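PDB 4PQG: glycosyltransferase Gtf1 from Streptococcus pneumoniae, which belongs to the GT-B class of glycosyltransferases and carries, besides its two parallel-sheet halves, an extended antiparallel beta-sheet domain. Local coordinates for residues Asp222-Asp227 against Glu238-Ala243; Tyr12-Gly17 against Ala211-Leu216; Trp345-Val350 against Ser372-Ile377; Tyr448-Ser453 against Lys462-Ala467; Asp90-Tyr95 against Val121-Val126. All blocks are in the same frame, centred on the assembly; numbering follows the deposited sequence.

Contact 1. Residues Asp222-Asp227 against Glu238-Ala243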
# COMPACT_ATOMS: atom_id res chain seq x y z
N ASP A 222 8.73 -20.59 12.77
CA ASP A 222 8.24 -19.58 11.80
C ASP A 222 7.54 -18.44 12.51
O ASP A 222 7.04 -18.60 13.63
CB ASP A 222 7.30 -20.21 10.78
CG ASP A 222 8.02 -21.09 9.79
OD1 ASP A 222 9.21 -20.81 9.48
OD2 ASP A 222 7.40 -22.05 9.32
N LEU A 223 7.51 -17.29 11.83
CA LEU A 223 6.75 -16.13 12.28
C LEU A 223 5.75 -15.68 11.19
O LEU A 223 6.13 -15.47 10.03
CB LEU A 223 7.69 -14.98 12.62
CG LEU A 223 7.10 -13.64 13.12
CD1 LEU A 223 6.17 -13.81 14.33
CD2 LEU A 223 8.20 -12.63 13.43
N VAL A 224 4.50 -15.54 11.58
CA VAL A 224 3.47 -14.97 10.71
C VAL A 224 3.20 -13.55 11.20
O VAL A 224 2.84 -13.33 12.36
CB VAL A 224 2.18 -15.84 10.70
CG1 VAL A 224 1.07 -15.17 9.88
CG2 VAL A 224 2.50 -17.22 10.14
N ILE A 225 3.41 -12.59 10.31
CA ILE A 225 3.13 -11.19 10.59
C ILE A 225 1.93 -10.76 9.76
O ILE A 225 1.95 -10.80 8.52
CB ILE A 225 4.34 -10.30 10.28
CG1 ILE A 225 5.57 -10.79 11.05
CG2 ILE A 225 4.02 -8.83 10.57
CD1 ILE A 225 6.85 -10.05 10.73
N LEU A 226 0.90 -10.34 10.47
CA LEU A 226 -0.36 -9.96 9.86
C LEU A 226 -0.52 -8.44 9.73
O LEU A 226 -0.68 -7.72 10.73
CB LEU A 226 -1.49 -10.55 10.68
CG LEU A 226 -2.93 -10.50 10.17
CD1 LEU A 226 -3.02 -11.11 8.78
CD2 LEU A 226 -3.81 -11.26 11.15
N ASP A 227 -0.50 -7.96 8.50
CA ASP A 227 -0.66 -6.53 8.23
C ASP A 227 -2.10 -6.07 8.04
O ASP A 227 -2.52 -5.04 8.61
CB ASP A 227 0.23 -6.14 7.06
CG ASP A 227 1.68 -6.11 7.45
OD1 ASP A 227 1.99 -5.27 8.34
OD2 ASP A 227 2.48 -6.92 6.93
N GLU A 238 -6.02 -19.10 13.63
CA GLU A 238 -6.07 -20.51 13.98
C GLU A 238 -4.86 -21.27 13.44
O GLU A 238 -4.20 -22.02 14.18
CB GLU A 238 -7.36 -21.14 13.46
CG GLU A 238 -8.57 -20.77 14.30
CD GLU A 238 -9.87 -21.25 13.69
OE1 GLU A 238 -9.85 -21.80 12.56
OE2 GLU A 238 -10.91 -21.09 14.34
N GLU A 239 -4.55 -21.06 12.16
CA GLU A 239 -3.47 -21.78 11.51
C GLU A 239 -2.09 -21.30 11.91
O GLU A 239 -1.11 -22.02 11.72
CB GLU A 239 -3.63 -21.73 9.99
CG GLU A 239 -4.92 -22.35 9.48
CD GLU A 239 -5.05 -23.80 9.90
OE1 GLU A 239 -4.03 -24.53 9.82
OE2 GLU A 239 -6.17 -24.20 10.29
N ALA A 240 -2.01 -20.09 12.45
CA ALA A 240 -0.73 -19.53 12.88
C ALA A 240 -0.32 -19.99 14.28
O ALA A 240 0.82 -19.77 14.68
CB ALA A 240 -0.75 -18.01 12.81
N GLN A 241 -1.23 -20.63 15.02
CA GLN A 241 -0.95 -21.05 16.39
C GLN A 241 0.21 -22.04 16.51
O GLN A 241 0.90 -22.07 17.52
CB GLN A 241 -2.21 -21.60 17.07
CG GLN A 241 -3.32 -20.58 17.25
CD GLN A 241 -2.84 -19.29 17.89
OE1 GLN A 241 -2.53 -19.26 19.09
NE2 GLN A 241 -2.75 -18.22 17.10
N THR A 242 0.44 -22.84 15.47
CA THR A 242 1.55 -23.79 15.47
C THR A 242 2.88 -23.10 15.20
O THR A 242 3.93 -23.68 15.45
CB THR A 242 1.36 -24.98 14.48
OG1 THR A 242 1.14 -24.49 13.15
CG2 THR A 242 0.19 -25.86 14.92
N ALA A 243 2.84 -21.86 14.69
CA ALA A 243 4.03 -21.04 14.54
C ALA A 243 4.02 -19.95 15.61
O ALA A 243 3.61 -20.20 16.75
CB ALA A 243 4.09 -20.43 13.14
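Val224 and Asp222 meet Ala240 and Ala243, two small residues of the type I turn from Ala240 to Ala243, which follows on helix 233-240. The methyl of Ala240 faces the valine on its methine side, with Ala240 CB 4.2 Å from Val224 CB. With CG1 anti to the backbone N (chi1 175°), Val224 CG1 and CG2 spread to the flanks and lie only slightly farther from the alanine. At Ala243, CB approaches the backbone O of Asp222 at 3.5 Å. The same methyl lies 4.0 Å from Asp222 CB, so it touches only the base of the aspartate. The carboxylate is turned aside, because CG stands beside its own backbone N (chi1 -72°). It is gripped from outside the contact: OD1 accepts from the N of Thr10, and OD2 bonds His6 and the N of Asn219. No hydrogen bond joins the two segments. The turn is held from within by Ala243 N donating to Ala240 O at 2.9 Å. It brings the chain back beside the strand. The contact thus lies within the beta-alpha-beta unit 223-226, 233-240 and 244-248. Strand 223-226 runs in the parallel sheet between strands 10-15 and 244-248, and Leu218 covers both Val224 and Ala243.

Contact 2. Residues Tyr12-Gly17 against Ala211-Leu216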
# COMPACT_ATOMS: atom_id res chain seq x y z
N TYR A 12 6.51 -14.96 7.30
CA TYR A 12 5.40 -14.80 6.37
C TYR A 12 4.66 -13.55 6.76
O TYR A 12 4.29 -13.38 7.92
CB TYR A 12 4.45 -16.02 6.42
CG TYR A 12 5.13 -17.31 6.00
CD1 TYR A 12 5.26 -17.65 4.64
CD2 TYR A 12 5.67 -18.17 6.95
CE1 TYR A 12 5.90 -18.82 4.26
CE2 TYR A 12 6.31 -19.35 6.58
CZ TYR A 12 6.43 -19.66 5.24
OH TYR A 12 7.08 -20.82 4.90
N ASN A 13 4.44 -12.68 5.78
CA ASN A 13 3.74 -11.42 6.01
C ASN A 13 2.48 -11.42 5.14
O ASN A 13 2.56 -11.71 3.94
CB ASN A 13 4.64 -10.25 5.59
CG ASN A 13 6.03 -10.31 6.22
OD1 ASN A 13 6.32 -9.54 7.12
ND2 ASN A 13 6.89 -11.21 5.72
N ILE A 14 1.36 -11.06 5.74
CA ILE A 14 0.04 -11.17 5.10
C ILE A 14 -0.65 -9.80 4.94
O ILE A 14 -0.82 -9.05 5.91
CB ILE A 14 -0.87 -12.16 5.87
CG1 ILE A 14 -0.29 -13.58 5.77
CG2 ILE A 14 -2.27 -12.16 5.29
CD1 ILE A 14 -0.88 -14.59 6.73
N ASN A 15 -1.01 -9.49 3.70
CA ASN A 15 -1.70 -8.26 3.36
C ASN A 15 -2.83 -8.63 2.40
O ASN A 15 -2.81 -9.72 1.81
CB ASN A 15 -0.72 -7.27 2.72
CG ASN A 15 -1.25 -5.83 2.66
OD1 ASN A 15 -2.37 -5.53 3.07
ND2 ASN A 15 -0.44 -4.93 2.14
N LEU A 16 -3.80 -7.75 2.22
CA LEU A 16 -4.84 -8.00 1.22
C LEU A 16 -4.32 -7.80 -0.20
O LEU A 16 -4.33 -8.72 -1.01
CB LEU A 16 -6.10 -7.17 1.50
CG LEU A 16 -6.65 -7.36 2.91
CD1 LEU A 16 -7.89 -6.51 3.13
CD2 LEU A 16 -6.93 -8.83 3.19
N GLY A 17 -3.85 -6.60 -0.51
CA GLY A 17 -3.57 -6.26 -1.89
C GLY A 17 -2.47 -5.25 -2.08
O GLY A 17 -1.77 -4.89 -1.12
N ALA A 211 -6.71 -23.81 3.53
CA ALA A 211 -5.93 -24.76 2.74
C ALA A 211 -4.59 -24.17 2.35
O ALA A 211 -3.56 -24.84 2.38
CB ALA A 211 -6.71 -25.17 1.49
N PHE A 212 -4.62 -22.89 1.95
CA PHE A 212 -3.40 -22.16 1.69
C PHE A 212 -2.47 -22.15 2.92
O PHE A 212 -1.29 -22.54 2.84
CB PHE A 212 -3.70 -20.72 1.28
CG PHE A 212 -2.48 -19.85 1.29
CD1 PHE A 212 -1.55 -19.92 0.26
CD2 PHE A 212 -2.24 -19.00 2.36
CE1 PHE A 212 -0.41 -19.13 0.28
CE2 PHE A 212 -1.09 -18.21 2.39
CZ PHE A 212 -0.17 -18.28 1.35
N MET A 213 -3.01 -21.74 4.06
CA MET A 213 -2.23 -21.69 5.30
C MET A 213 -1.59 -23.05 5.64
O MET A 213 -0.41 -23.11 5.96
CB MET A 213 -3.06 -21.18 6.46
CG MET A 213 -3.46 -19.71 6.36
SD MET A 213 -2.10 -18.52 6.39
CE MET A 213 -1.59 -18.64 8.11
N LYS A 214 -2.38 -24.12 5.53
CA LYS A 214 -1.90 -25.48 5.84
C LYS A 214 -0.80 -25.88 4.87
O LYS A 214 0.18 -26.51 5.26
CB LYS A 214 -3.05 -26.49 5.82
CG LYS A 214 -4.02 -26.28 6.96
CD LYS A 214 -5.04 -27.40 7.07
CE LYS A 214 -5.91 -27.20 8.29
NZ LYS A 214 -5.22 -27.55 9.56
N SER A 215 -0.95 -25.47 3.61
CA SER A 215 0.06 -25.71 2.57
C SER A 215 1.42 -25.05 2.85
O SER A 215 2.40 -25.39 2.19
CB SER A 215 -0.44 -25.31 1.16
OG SER A 215 -0.04 -23.99 0.79
N LEU A 216 1.48 -24.11 3.79
CA LEU A 216 2.77 -23.51 4.18
C LEU A 216 3.61 -24.43 5.06
O LEU A 216 4.82 -24.24 5.16
CB LEU A 216 2.59 -22.15 4.89
CG LEU A 216 1.83 -21.09 4.10
CD1 LEU A 216 1.52 -19.87 4.96
CD2 LEU A 216 2.59 -20.70 2.84
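This is a buried, apolar strand-to-helix contact. Tyr12 and Ile14 of strand 10-15, inside the seven-stranded parallel sheet, pack on Met213 of helix 205-215 and on Leu216, close after it in the chain. Leu216 CD1 lies over one face of the Tyr12 ring. Its other methyl, CD2, reaches Tyr12 CE1 at 4.1 Å. The two side chains run past each other in opposite directions. Ile14 and Met213 instead meet tip to tip, with Ile14 CD1 4.1 Å from Met213 SD. The CB of Met213 does not point at the strand, and the bends at chi2 (-64°) and chi3 (-72°) bring the sulfur round to the isoleucine. Ser215 OG donates to Phe212 O at 2.8 Å, in the carbonyl plane, and also bonds His76. The strand has 42-47 on one side and 223-226 on the other. Ile14 touches both, through Ile46, Val224 and Leu226, while Tyr12 also leans on Leu218 in the loop after the helix.

Contact 3. Residues Trp345-Val350 against Ser372-Ile377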
# COMPACT_ATOMS: atom_id res chain seq x y z
N TRP A 345 -7.08 21.80 2.62
CA TRP A 345 -6.64 22.80 3.58
C TRP A 345 -5.28 23.35 3.25
O TRP A 345 -5.07 24.57 3.36
CB TRP A 345 -6.68 22.27 5.01
CG TRP A 345 -8.05 21.84 5.49
CD1 TRP A 345 -9.28 22.14 4.92
CD2 TRP A 345 -8.37 21.05 6.69
NE1 TRP A 345 -10.31 21.59 5.65
CE2 TRP A 345 -9.84 20.93 6.72
CE3 TRP A 345 -7.63 20.44 7.69
CZ2 TRP A 345 -10.50 20.23 7.71
CZ3 TRP A 345 -8.30 19.72 8.69
CH2 TRP A 345 -9.71 19.63 8.70
N LEU A 346 -4.35 22.48 2.84
CA LEU A 346 -3.02 22.94 2.45
C LEU A 346 -3.04 23.83 1.21
O LEU A 346 -2.33 24.84 1.15
CB LEU A 346 -2.05 21.77 2.20
CG LEU A 346 -1.75 20.88 3.41
CD1 LEU A 346 -0.80 19.76 2.98
CD2 LEU A 346 -1.14 21.71 4.54
N VAL A 347 -3.83 23.43 0.21
CA VAL A 347 -3.92 24.21 -1.01
C VAL A 347 -4.42 25.64 -0.70
O VAL A 347 -3.78 26.62 -1.11
CB VAL A 347 -4.80 23.52 -2.10
CG1 VAL A 347 -5.06 24.45 -3.27
CG2 VAL A 347 -4.12 22.25 -2.60
N LYS A 348 -5.52 25.74 0.05
CA LYS A 348 -6.05 27.06 0.49
C LYS A 348 -5.07 27.89 1.33
O LYS A 348 -5.01 29.13 1.20
CB LYS A 348 -7.38 26.88 1.22
CG LYS A 348 -8.44 26.21 0.35
CD LYS A 348 -9.83 26.36 0.92
CE LYS A 348 -10.87 25.86 -0.07
NZ LYS A 348 -12.24 26.24 0.39
N ALA A 349 -4.29 27.22 2.17
CA ALA A 349 -3.25 27.87 2.95
C ALA A 349 -2.15 28.43 2.05
O ALA A 349 -1.69 29.57 2.25
CB ALA A 349 -2.66 26.90 3.97
N VAL A 350 -1.75 27.64 1.05
CA VAL A 350 -0.71 28.05 0.11
C VAL A 350 -1.18 29.22 -0.75
O VAL A 350 -0.42 30.17 -0.95
CB VAL A 350 -0.16 26.86 -0.73
CG1 VAL A 350 0.82 27.33 -1.80
CG2 VAL A 350 0.53 25.87 0.19
N SER A 372 -10.17 15.53 -7.84
CA SER A 372 -11.20 16.39 -8.43
C SER A 372 -11.40 17.68 -7.63
O SER A 372 -11.38 18.77 -8.20
CB SER A 372 -12.53 15.65 -8.59
OG SER A 372 -12.38 14.54 -9.46
N LEU A 373 -11.60 17.55 -6.31
CA LEU A 373 -11.69 18.73 -5.46
C LEU A 373 -10.45 19.62 -5.56
O LEU A 373 -10.56 20.84 -5.68
CB LEU A 373 -11.98 18.33 -4.00
CG LEU A 373 -11.96 19.44 -2.94
CD1 LEU A 373 -12.94 20.56 -3.29
CD2 LEU A 373 -12.25 18.90 -1.55
N LEU A 374 -9.26 19.01 -5.54
CA LEU A 374 -8.02 19.77 -5.54
C LEU A 374 -7.84 20.61 -6.83
O LEU A 374 -7.48 21.79 -6.75
CB LEU A 374 -6.81 18.86 -5.30
CG LEU A 374 -6.73 18.11 -3.97
CD1 LEU A 374 -5.40 17.35 -3.91
CD2 LEU A 374 -6.88 19.02 -2.76
N ARG A 375 -8.11 20.00 -7.98
CA ARG A 375 -8.14 20.69 -9.27
C ARG A 375 -9.15 21.84 -9.30
O ARG A 375 -8.88 22.89 -9.88
CB ARG A 375 -8.47 19.70 -10.39
CG ARG A 375 -7.31 18.79 -10.75
CD ARG A 375 -7.53 18.09 -12.08
NE ARG A 375 -8.43 16.94 -11.94
CZ ARG A 375 -8.03 15.68 -11.74
NH1 ARG A 375 -8.94 14.72 -11.64
NH2 ARG A 375 -6.74 15.37 -11.63
N GLU A 376 -10.31 21.62 -8.67
CA GLU A 376 -11.35 22.63 -8.58
C GLU A 376 -10.90 23.86 -7.78
O GLU A 376 -11.09 24.99 -8.24
CB GLU A 376 -12.62 22.00 -8.02
CG GLU A 376 -13.73 22.97 -7.64
CD GLU A 376 -14.84 22.28 -6.86
OE1 GLU A 376 -15.41 21.30 -7.38
OE2 GLU A 376 -15.13 22.71 -5.72
N ILE A 377 -10.31 23.64 -6.60
CA ILE A 377 -9.76 24.72 -5.78
C ILE A 377 -8.68 25.51 -6.52
O ILE A 377 -8.69 26.75 -6.53
CB ILE A 377 -9.21 24.19 -4.42
CG1 ILE A 377 -10.33 23.51 -3.63
CG2 ILE A 377 -8.61 25.33 -3.60
CD1 ILE A 377 -9.85 22.71 -2.44
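Val347 is the first residue of 345-350 to touch 372-377, and its CB is directed toward that segment. Val347 CA and Leu374 CA, 7.6 Å apart, are the nearest such pair. CG1 stands anti to the backbone N (chi1 171°). Val347 CG1 meets Ile377 CG2 at 3.7 Å, the two side chains crossing at a slant. CG2 of Val347 turns to Leu374 CD2 at 4.3 Å. The valine therefore sits between two residues one helical turn apart. On the sheet side Val347 touches Phe362, Ile364 and Ile387. The axes of the segments 345-350 and 372-377 come within 10.2 Å and run nearly parallel, at 13°. Such pairing is expected of successive beta-alpha-beta units: one helix joins strand 330-334 to 361-365, the next joins 361-365 to 387-391, and both lie on the same face of the parallel sheet of this GT-B half. Lys348 follows. Its chain, extended beyond CG, crosses Ile377 at about a right angle. Lys348 CG lies 4.1 Å from Ile377 CG2, and Lys348 CE lies 4.1 Å from Ile377 CD1. The methylenes thus cover the isoleucine, while the charged NZ goes on to a salt bridge with Glu458 of helix 458-474.

Contact 4. Residues Tyr448-Ser453 against Lys462-Ala467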
# COMPACT_ATOMS: atom_id res chain seq x y z
N TYR A 448 7.01 23.50 12.56
CA TYR A 448 5.95 23.93 13.46
C TYR A 448 4.83 22.92 13.65
O TYR A 448 4.37 22.30 12.69
CB TYR A 448 5.32 25.21 12.96
CG TYR A 448 6.25 26.38 12.81
CD1 TYR A 448 6.85 26.99 13.93
CD2 TYR A 448 6.51 26.91 11.55
CE1 TYR A 448 7.70 28.08 13.77
CE2 TYR A 448 7.34 28.00 11.39
CZ TYR A 448 7.93 28.58 12.50
OH TYR A 448 8.76 29.66 12.31
N LEU A 449 4.39 22.78 14.89
CA LEU A 449 3.19 22.06 15.20
C LEU A 449 2.05 23.06 15.37
O LEU A 449 2.13 23.98 16.17
CB LEU A 449 3.38 21.22 16.46
CG LEU A 449 4.24 19.96 16.32
CD1 LEU A 449 4.56 19.37 17.69
CD2 LEU A 449 3.58 18.91 15.45
N ILE A 450 0.99 22.87 14.59
CA ILE A 450 -0.17 23.75 14.64
C ILE A 450 -1.27 23.12 15.49
O ILE A 450 -1.67 21.99 15.22
CB ILE A 450 -0.65 24.09 13.22
CG1 ILE A 450 0.48 24.81 12.47
CG2 ILE A 450 -1.96 24.89 13.25
CD1 ILE A 450 0.17 25.22 11.05
N PRO A 451 -1.76 23.85 16.52
CA PRO A 451 -2.84 23.32 17.35
C PRO A 451 -3.99 22.90 16.47
O PRO A 451 -4.29 23.58 15.50
CB PRO A 451 -3.26 24.53 18.21
CG PRO A 451 -2.07 25.42 18.21
CD PRO A 451 -1.41 25.23 16.88
N SER A 452 -4.61 21.77 16.78
CA SER A 452 -5.74 21.28 16.01
C SER A 452 -6.97 21.37 16.89
O SER A 452 -6.89 21.26 18.11
CB SER A 452 -5.50 19.82 15.60
OG SER A 452 -6.48 19.37 14.67
N SER A 453 -8.12 21.59 16.26
CA SER A 453 -9.39 21.60 17.00
C SER A 453 -10.39 20.64 16.35
O SER A 453 -10.35 20.41 15.14
CB SER A 453 -9.96 23.01 17.07
OG SER A 453 -11.15 23.03 17.82
N LYS A 462 -6.62 27.49 7.37
CA LYS A 462 -5.84 28.05 6.27
C LYS A 462 -5.02 29.26 6.72
O LYS A 462 -3.89 29.45 6.26
CB LYS A 462 -6.74 28.38 5.07
CG LYS A 462 -7.16 29.83 4.92
CD LYS A 462 -8.21 29.97 3.84
CE LYS A 462 -8.90 31.33 3.94
NZ LYS A 462 -10.27 31.27 3.37
N GLN A 463 -5.58 30.05 7.63
CA GLN A 463 -4.91 31.22 8.18
C GLN A 463 -3.71 30.80 9.03
O GLN A 463 -2.66 31.42 8.96
CB GLN A 463 -5.89 32.07 8.99
CG GLN A 463 -5.29 32.97 10.06
CD GLN A 463 -6.36 33.72 10.86
OE1 GLN A 463 -6.54 33.50 12.06
NE2 GLN A 463 -7.09 34.60 10.17
N ALA A 464 -3.86 29.72 9.79
CA ALA A 464 -2.77 29.21 10.63
C ALA A 464 -1.61 28.70 9.78
O ALA A 464 -0.48 29.15 9.96
CB ALA A 464 -3.27 28.14 11.60
N TYR A 465 -1.88 27.78 8.86
CA TYR A 465 -0.82 27.28 7.97
C TYR A 465 -0.15 28.41 7.19
O TYR A 465 1.09 28.48 7.14
CB TYR A 465 -1.35 26.19 7.02
CG TYR A 465 -1.37 24.82 7.63
CD1 TYR A 465 -0.32 23.92 7.43
CD2 TYR A 465 -2.45 24.41 8.43
CE1 TYR A 465 -0.33 22.65 8.00
CE2 TYR A 465 -2.48 23.14 8.99
CZ TYR A 465 -1.43 22.27 8.77
OH TYR A 465 -1.47 21.02 9.35
N ALA A 466 -0.96 29.30 6.60
CA ALA A 466 -0.43 30.47 5.87
C ALA A 466 0.53 31.26 6.75
O ALA A 466 1.65 31.56 6.32
CB ALA A 466 -1.54 31.38 5.37
N ALA A 467 0.10 31.58 7.98
CA ALA A 467 0.92 32.33 8.94
C ALA A 467 2.22 31.62 9.27
O ALA A 467 3.27 32.25 9.42
CB ALA A 467 0.13 32.60 10.22
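Ile450 of strand 447-450 faces Ala464 of helix 458-474, and their CA atoms, 7.3 Å apart, are the nearest across the two segments. Ile450 is the one strand residue that makes the contact, and its two branches do different work. CG2 stands anti to the backbone N and rests on Ala464 CB at 3.9 Å. The longer branch is fully extended (chi2 -180°) and carries CD1 over the ring of Tyr465. That methyl lies 3.7 Å from the ring centroid and only 7° off the ring normal, a CH-pi contact over the middle of the face. It is almost equally far from all six ring carbons, with CG and CD2 of Tyr465 both at 3.8 Å from Ile450 CD1. The small alanine methyl and the broad ring together cover the isoleucine from the helix side. The ring is fixed from outside as well. Tyr465 OH bonds the backbone O of Thr407, and Phe431 meets the ring edge to face. These partners probably keep the tyrosine turned flat to the methyl. Strand 447-450 is an edge strand of the six-stranded parallel sheet, next to 428-431, and Ile429 of that neighbour touches both Ile450 and Tyr465. The helix follows the strand in the chain and returns over the sheet, with helix 343-353 alongside it.

Contact 5. Residues Asp90-Tyr95 against Val121-Val126; sequences DDVLAY and VTCYLV
Val92, which meets Cys123 across the contact, also sets its carbonyl O at the edge of the Tyr95 ring, in the ring plane. Val92 O lies 3.6 Å from Tyr95 CD2 and accepts the N-H of Tyr95. The ring itself meets Phe150 with the planes at about 55°. On the strand, Tyr124 stacks its ring on His135 of the adjacent strand. Neither ring bridges the two segments. That is done by aliphatic groups and a sulfur. Val92 points at the strand, and its CG1, anti to the backbone N (chi1 164°), touches Cys123 SG at 3.9 Å. Leu93 reaches in with its tip: CD2 lies 4.3 Å from Val121 CB, and both methyls of that valine are only a little farther. Helix 89-93 is thus laid on one face of the ten-stranded antiparallel sheet, over strand 119-125. Strands 133-140 and 109-114 extend the patch, with Val133 and Ala136 on Val92 and Val112 on Leu93. No hydrogen bond joins the two segments. The contact rests on dispersion and burial of apolar surface, and the thiol serves here as a packing group among aliphatic neighbours.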
# COMPACT_ATOMS: atom_id res chain seq x y z
N ASP A 90 1.54 -12.54 -30.67
CA ASP A 90 1.54 -13.77 -31.47
C ASP A 90 1.31 -14.97 -30.59
O ASP A 90 0.55 -15.88 -30.96
CB ASP A 90 2.86 -13.92 -32.23
CG ASP A 90 3.00 -12.92 -33.34
OD1 ASP A 90 2.01 -12.68 -34.07
OD2 ASP A 90 4.10 -12.35 -33.49
N ASP A 91 1.97 -14.99 -29.44
CA ASP A 91 1.75 -16.03 -28.44
C ASP A 91 0.30 -16.07 -28.02
O ASP A 91 -0.26 -17.15 -27.84
CB ASP A 91 2.59 -15.78 -27.19
CG ASP A 91 4.07 -15.89 -27.44
OD1 ASP A 91 4.49 -16.70 -28.30
OD2 ASP A 91 4.82 -15.16 -26.75
N VAL A 92 -0.30 -14.89 -27.87
CA VAL A 92 -1.71 -14.77 -27.45
C VAL A 92 -2.66 -15.30 -28.51
O VAL A 92 -3.58 -16.07 -28.19
CB VAL A 92 -2.09 -13.31 -27.10
CG1 VAL A 92 -3.61 -13.13 -27.06
CG2 VAL A 92 -1.49 -12.92 -25.78
N LEU A 93 -2.44 -14.92 -29.76
CA LEU A 93 -3.34 -15.32 -30.84
C LEU A 93 -3.31 -16.83 -31.11
O LEU A 93 -4.25 -17.37 -31.71
CB LEU A 93 -3.04 -14.52 -32.12
CG LEU A 93 -3.19 -12.99 -32.06
CD1 LEU A 93 -2.75 -12.32 -33.36
CD2 LEU A 93 -4.61 -12.55 -31.66
N ALA A 94 -2.26 -17.50 -30.65
CA ALA A 94 -2.15 -18.96 -30.74
C ALA A 94 -3.19 -19.69 -29.88
O ALA A 94 -3.56 -20.82 -30.16
CB ALA A 94 -0.74 -19.42 -30.36
N TYR A 95 -3.66 -19.03 -28.83
CA TYR A 95 -4.72 -19.59 -27.98
C TYR A 95 -6.09 -19.54 -28.68
O TYR A 95 -6.99 -20.31 -28.37
CB TYR A 95 -4.79 -18.87 -26.64
CG TYR A 95 -3.64 -19.18 -25.69
CD1 TYR A 95 -3.74 -20.18 -24.72
CD2 TYR A 95 -2.44 -18.45 -25.75
CE1 TYR A 95 -2.69 -20.47 -23.85
CE2 TYR A 95 -1.38 -18.73 -24.90
CZ TYR A 95 -1.51 -19.73 -23.94
OH TYR A 95 -0.47 -19.99 -23.07
N VAL A 121 -10.41 -10.60 -30.92
CA VAL A 121 -9.62 -10.67 -29.70
C VAL A 121 -9.14 -9.27 -29.38
O VAL A 121 -8.60 -8.57 -30.25
CB VAL A 121 -8.40 -11.60 -29.87
CG1 VAL A 121 -7.56 -11.65 -28.60
CG2 VAL A 121 -8.83 -13.01 -30.27
N THR A 122 -9.35 -8.84 -28.13
CA THR A 122 -8.78 -7.58 -27.67
C THR A 122 -7.61 -7.88 -26.74
O THR A 122 -7.77 -8.56 -25.72
CB THR A 122 -9.84 -6.69 -26.98
OG1 THR A 122 -10.99 -6.58 -27.83
CG2 THR A 122 -9.28 -5.30 -26.68
N CYS A 123 -6.43 -7.40 -27.13
CA CYS A 123 -5.23 -7.53 -26.31
C CYS A 123 -4.97 -6.26 -25.53
O CYS A 123 -5.07 -5.14 -26.07
CB CYS A 123 -4.00 -7.86 -27.16
SG CYS A 123 -4.08 -9.43 -28.05
N TYR A 124 -4.63 -6.44 -24.26
CA TYR A 124 -4.26 -5.34 -23.39
C TYR A 124 -2.76 -5.39 -23.15
O TYR A 124 -2.25 -6.25 -22.43
CB TYR A 124 -5.08 -5.35 -22.10
CG TYR A 124 -6.54 -5.06 -22.35
CD1 TYR A 124 -7.04 -3.76 -22.23
CD2 TYR A 124 -7.42 -6.06 -22.78
CE1 TYR A 124 -8.39 -3.48 -22.49
CE2 TYR A 124 -8.75 -5.79 -23.04
CZ TYR A 124 -9.23 -4.51 -22.90
OH TYR A 124 -10.56 -4.25 -23.15
N LEU A 125 -2.06 -4.47 -23.80
CA LEU A 125 -0.61 -4.44 -23.83
C LEU A 125 -0.03 -3.88 -22.55
O LEU A 125 -0.63 -2.98 -21.95
CB LEU A 125 -0.12 -3.61 -25.03
CG LEU A 125 -0.55 -4.12 -26.40
CD1 LEU A 125 -0.66 -2.96 -27.38
CD2 LEU A 125 0.40 -5.20 -26.90
N VAL A 126 1.12 -4.40 -22.14
CA VAL A 126 1.85 -3.89 -20.98
C VAL A 126 2.28 -2.46 -21.32
O VAL A 126 2.11 -1.55 -20.51
CB VAL A 126 3.10 -4.74 -20.65
CG1 VAL A 126 3.86 -4.19 -19.45
CG2 VAL A 126 2.72 -6.18 -20.38

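How the contacts relate
The five contacts fall in three parts of the chain. Contacts 1 and 2 share the N-terminal parallel sheet, their centres 9 Å apart, since strands 223-226 and 10-15 are neighbours in it. Contacts 3 and 4 belong to the other parallel sheet, centres 16 Å apart, and touch where Ala349 and Leu346 pack on Tyr465. About 44 Å separates the centres of contacts 1 and 3, on opposite sides of the chain's centre, as suits the two halves of a GT-B fold. Contact 5 belongs to the antiparallel domain, about 31 Å from contact 2, centre to centre. In sequence it falls between the two segments of contact 2, so that domain is an insertion within the N-terminal half.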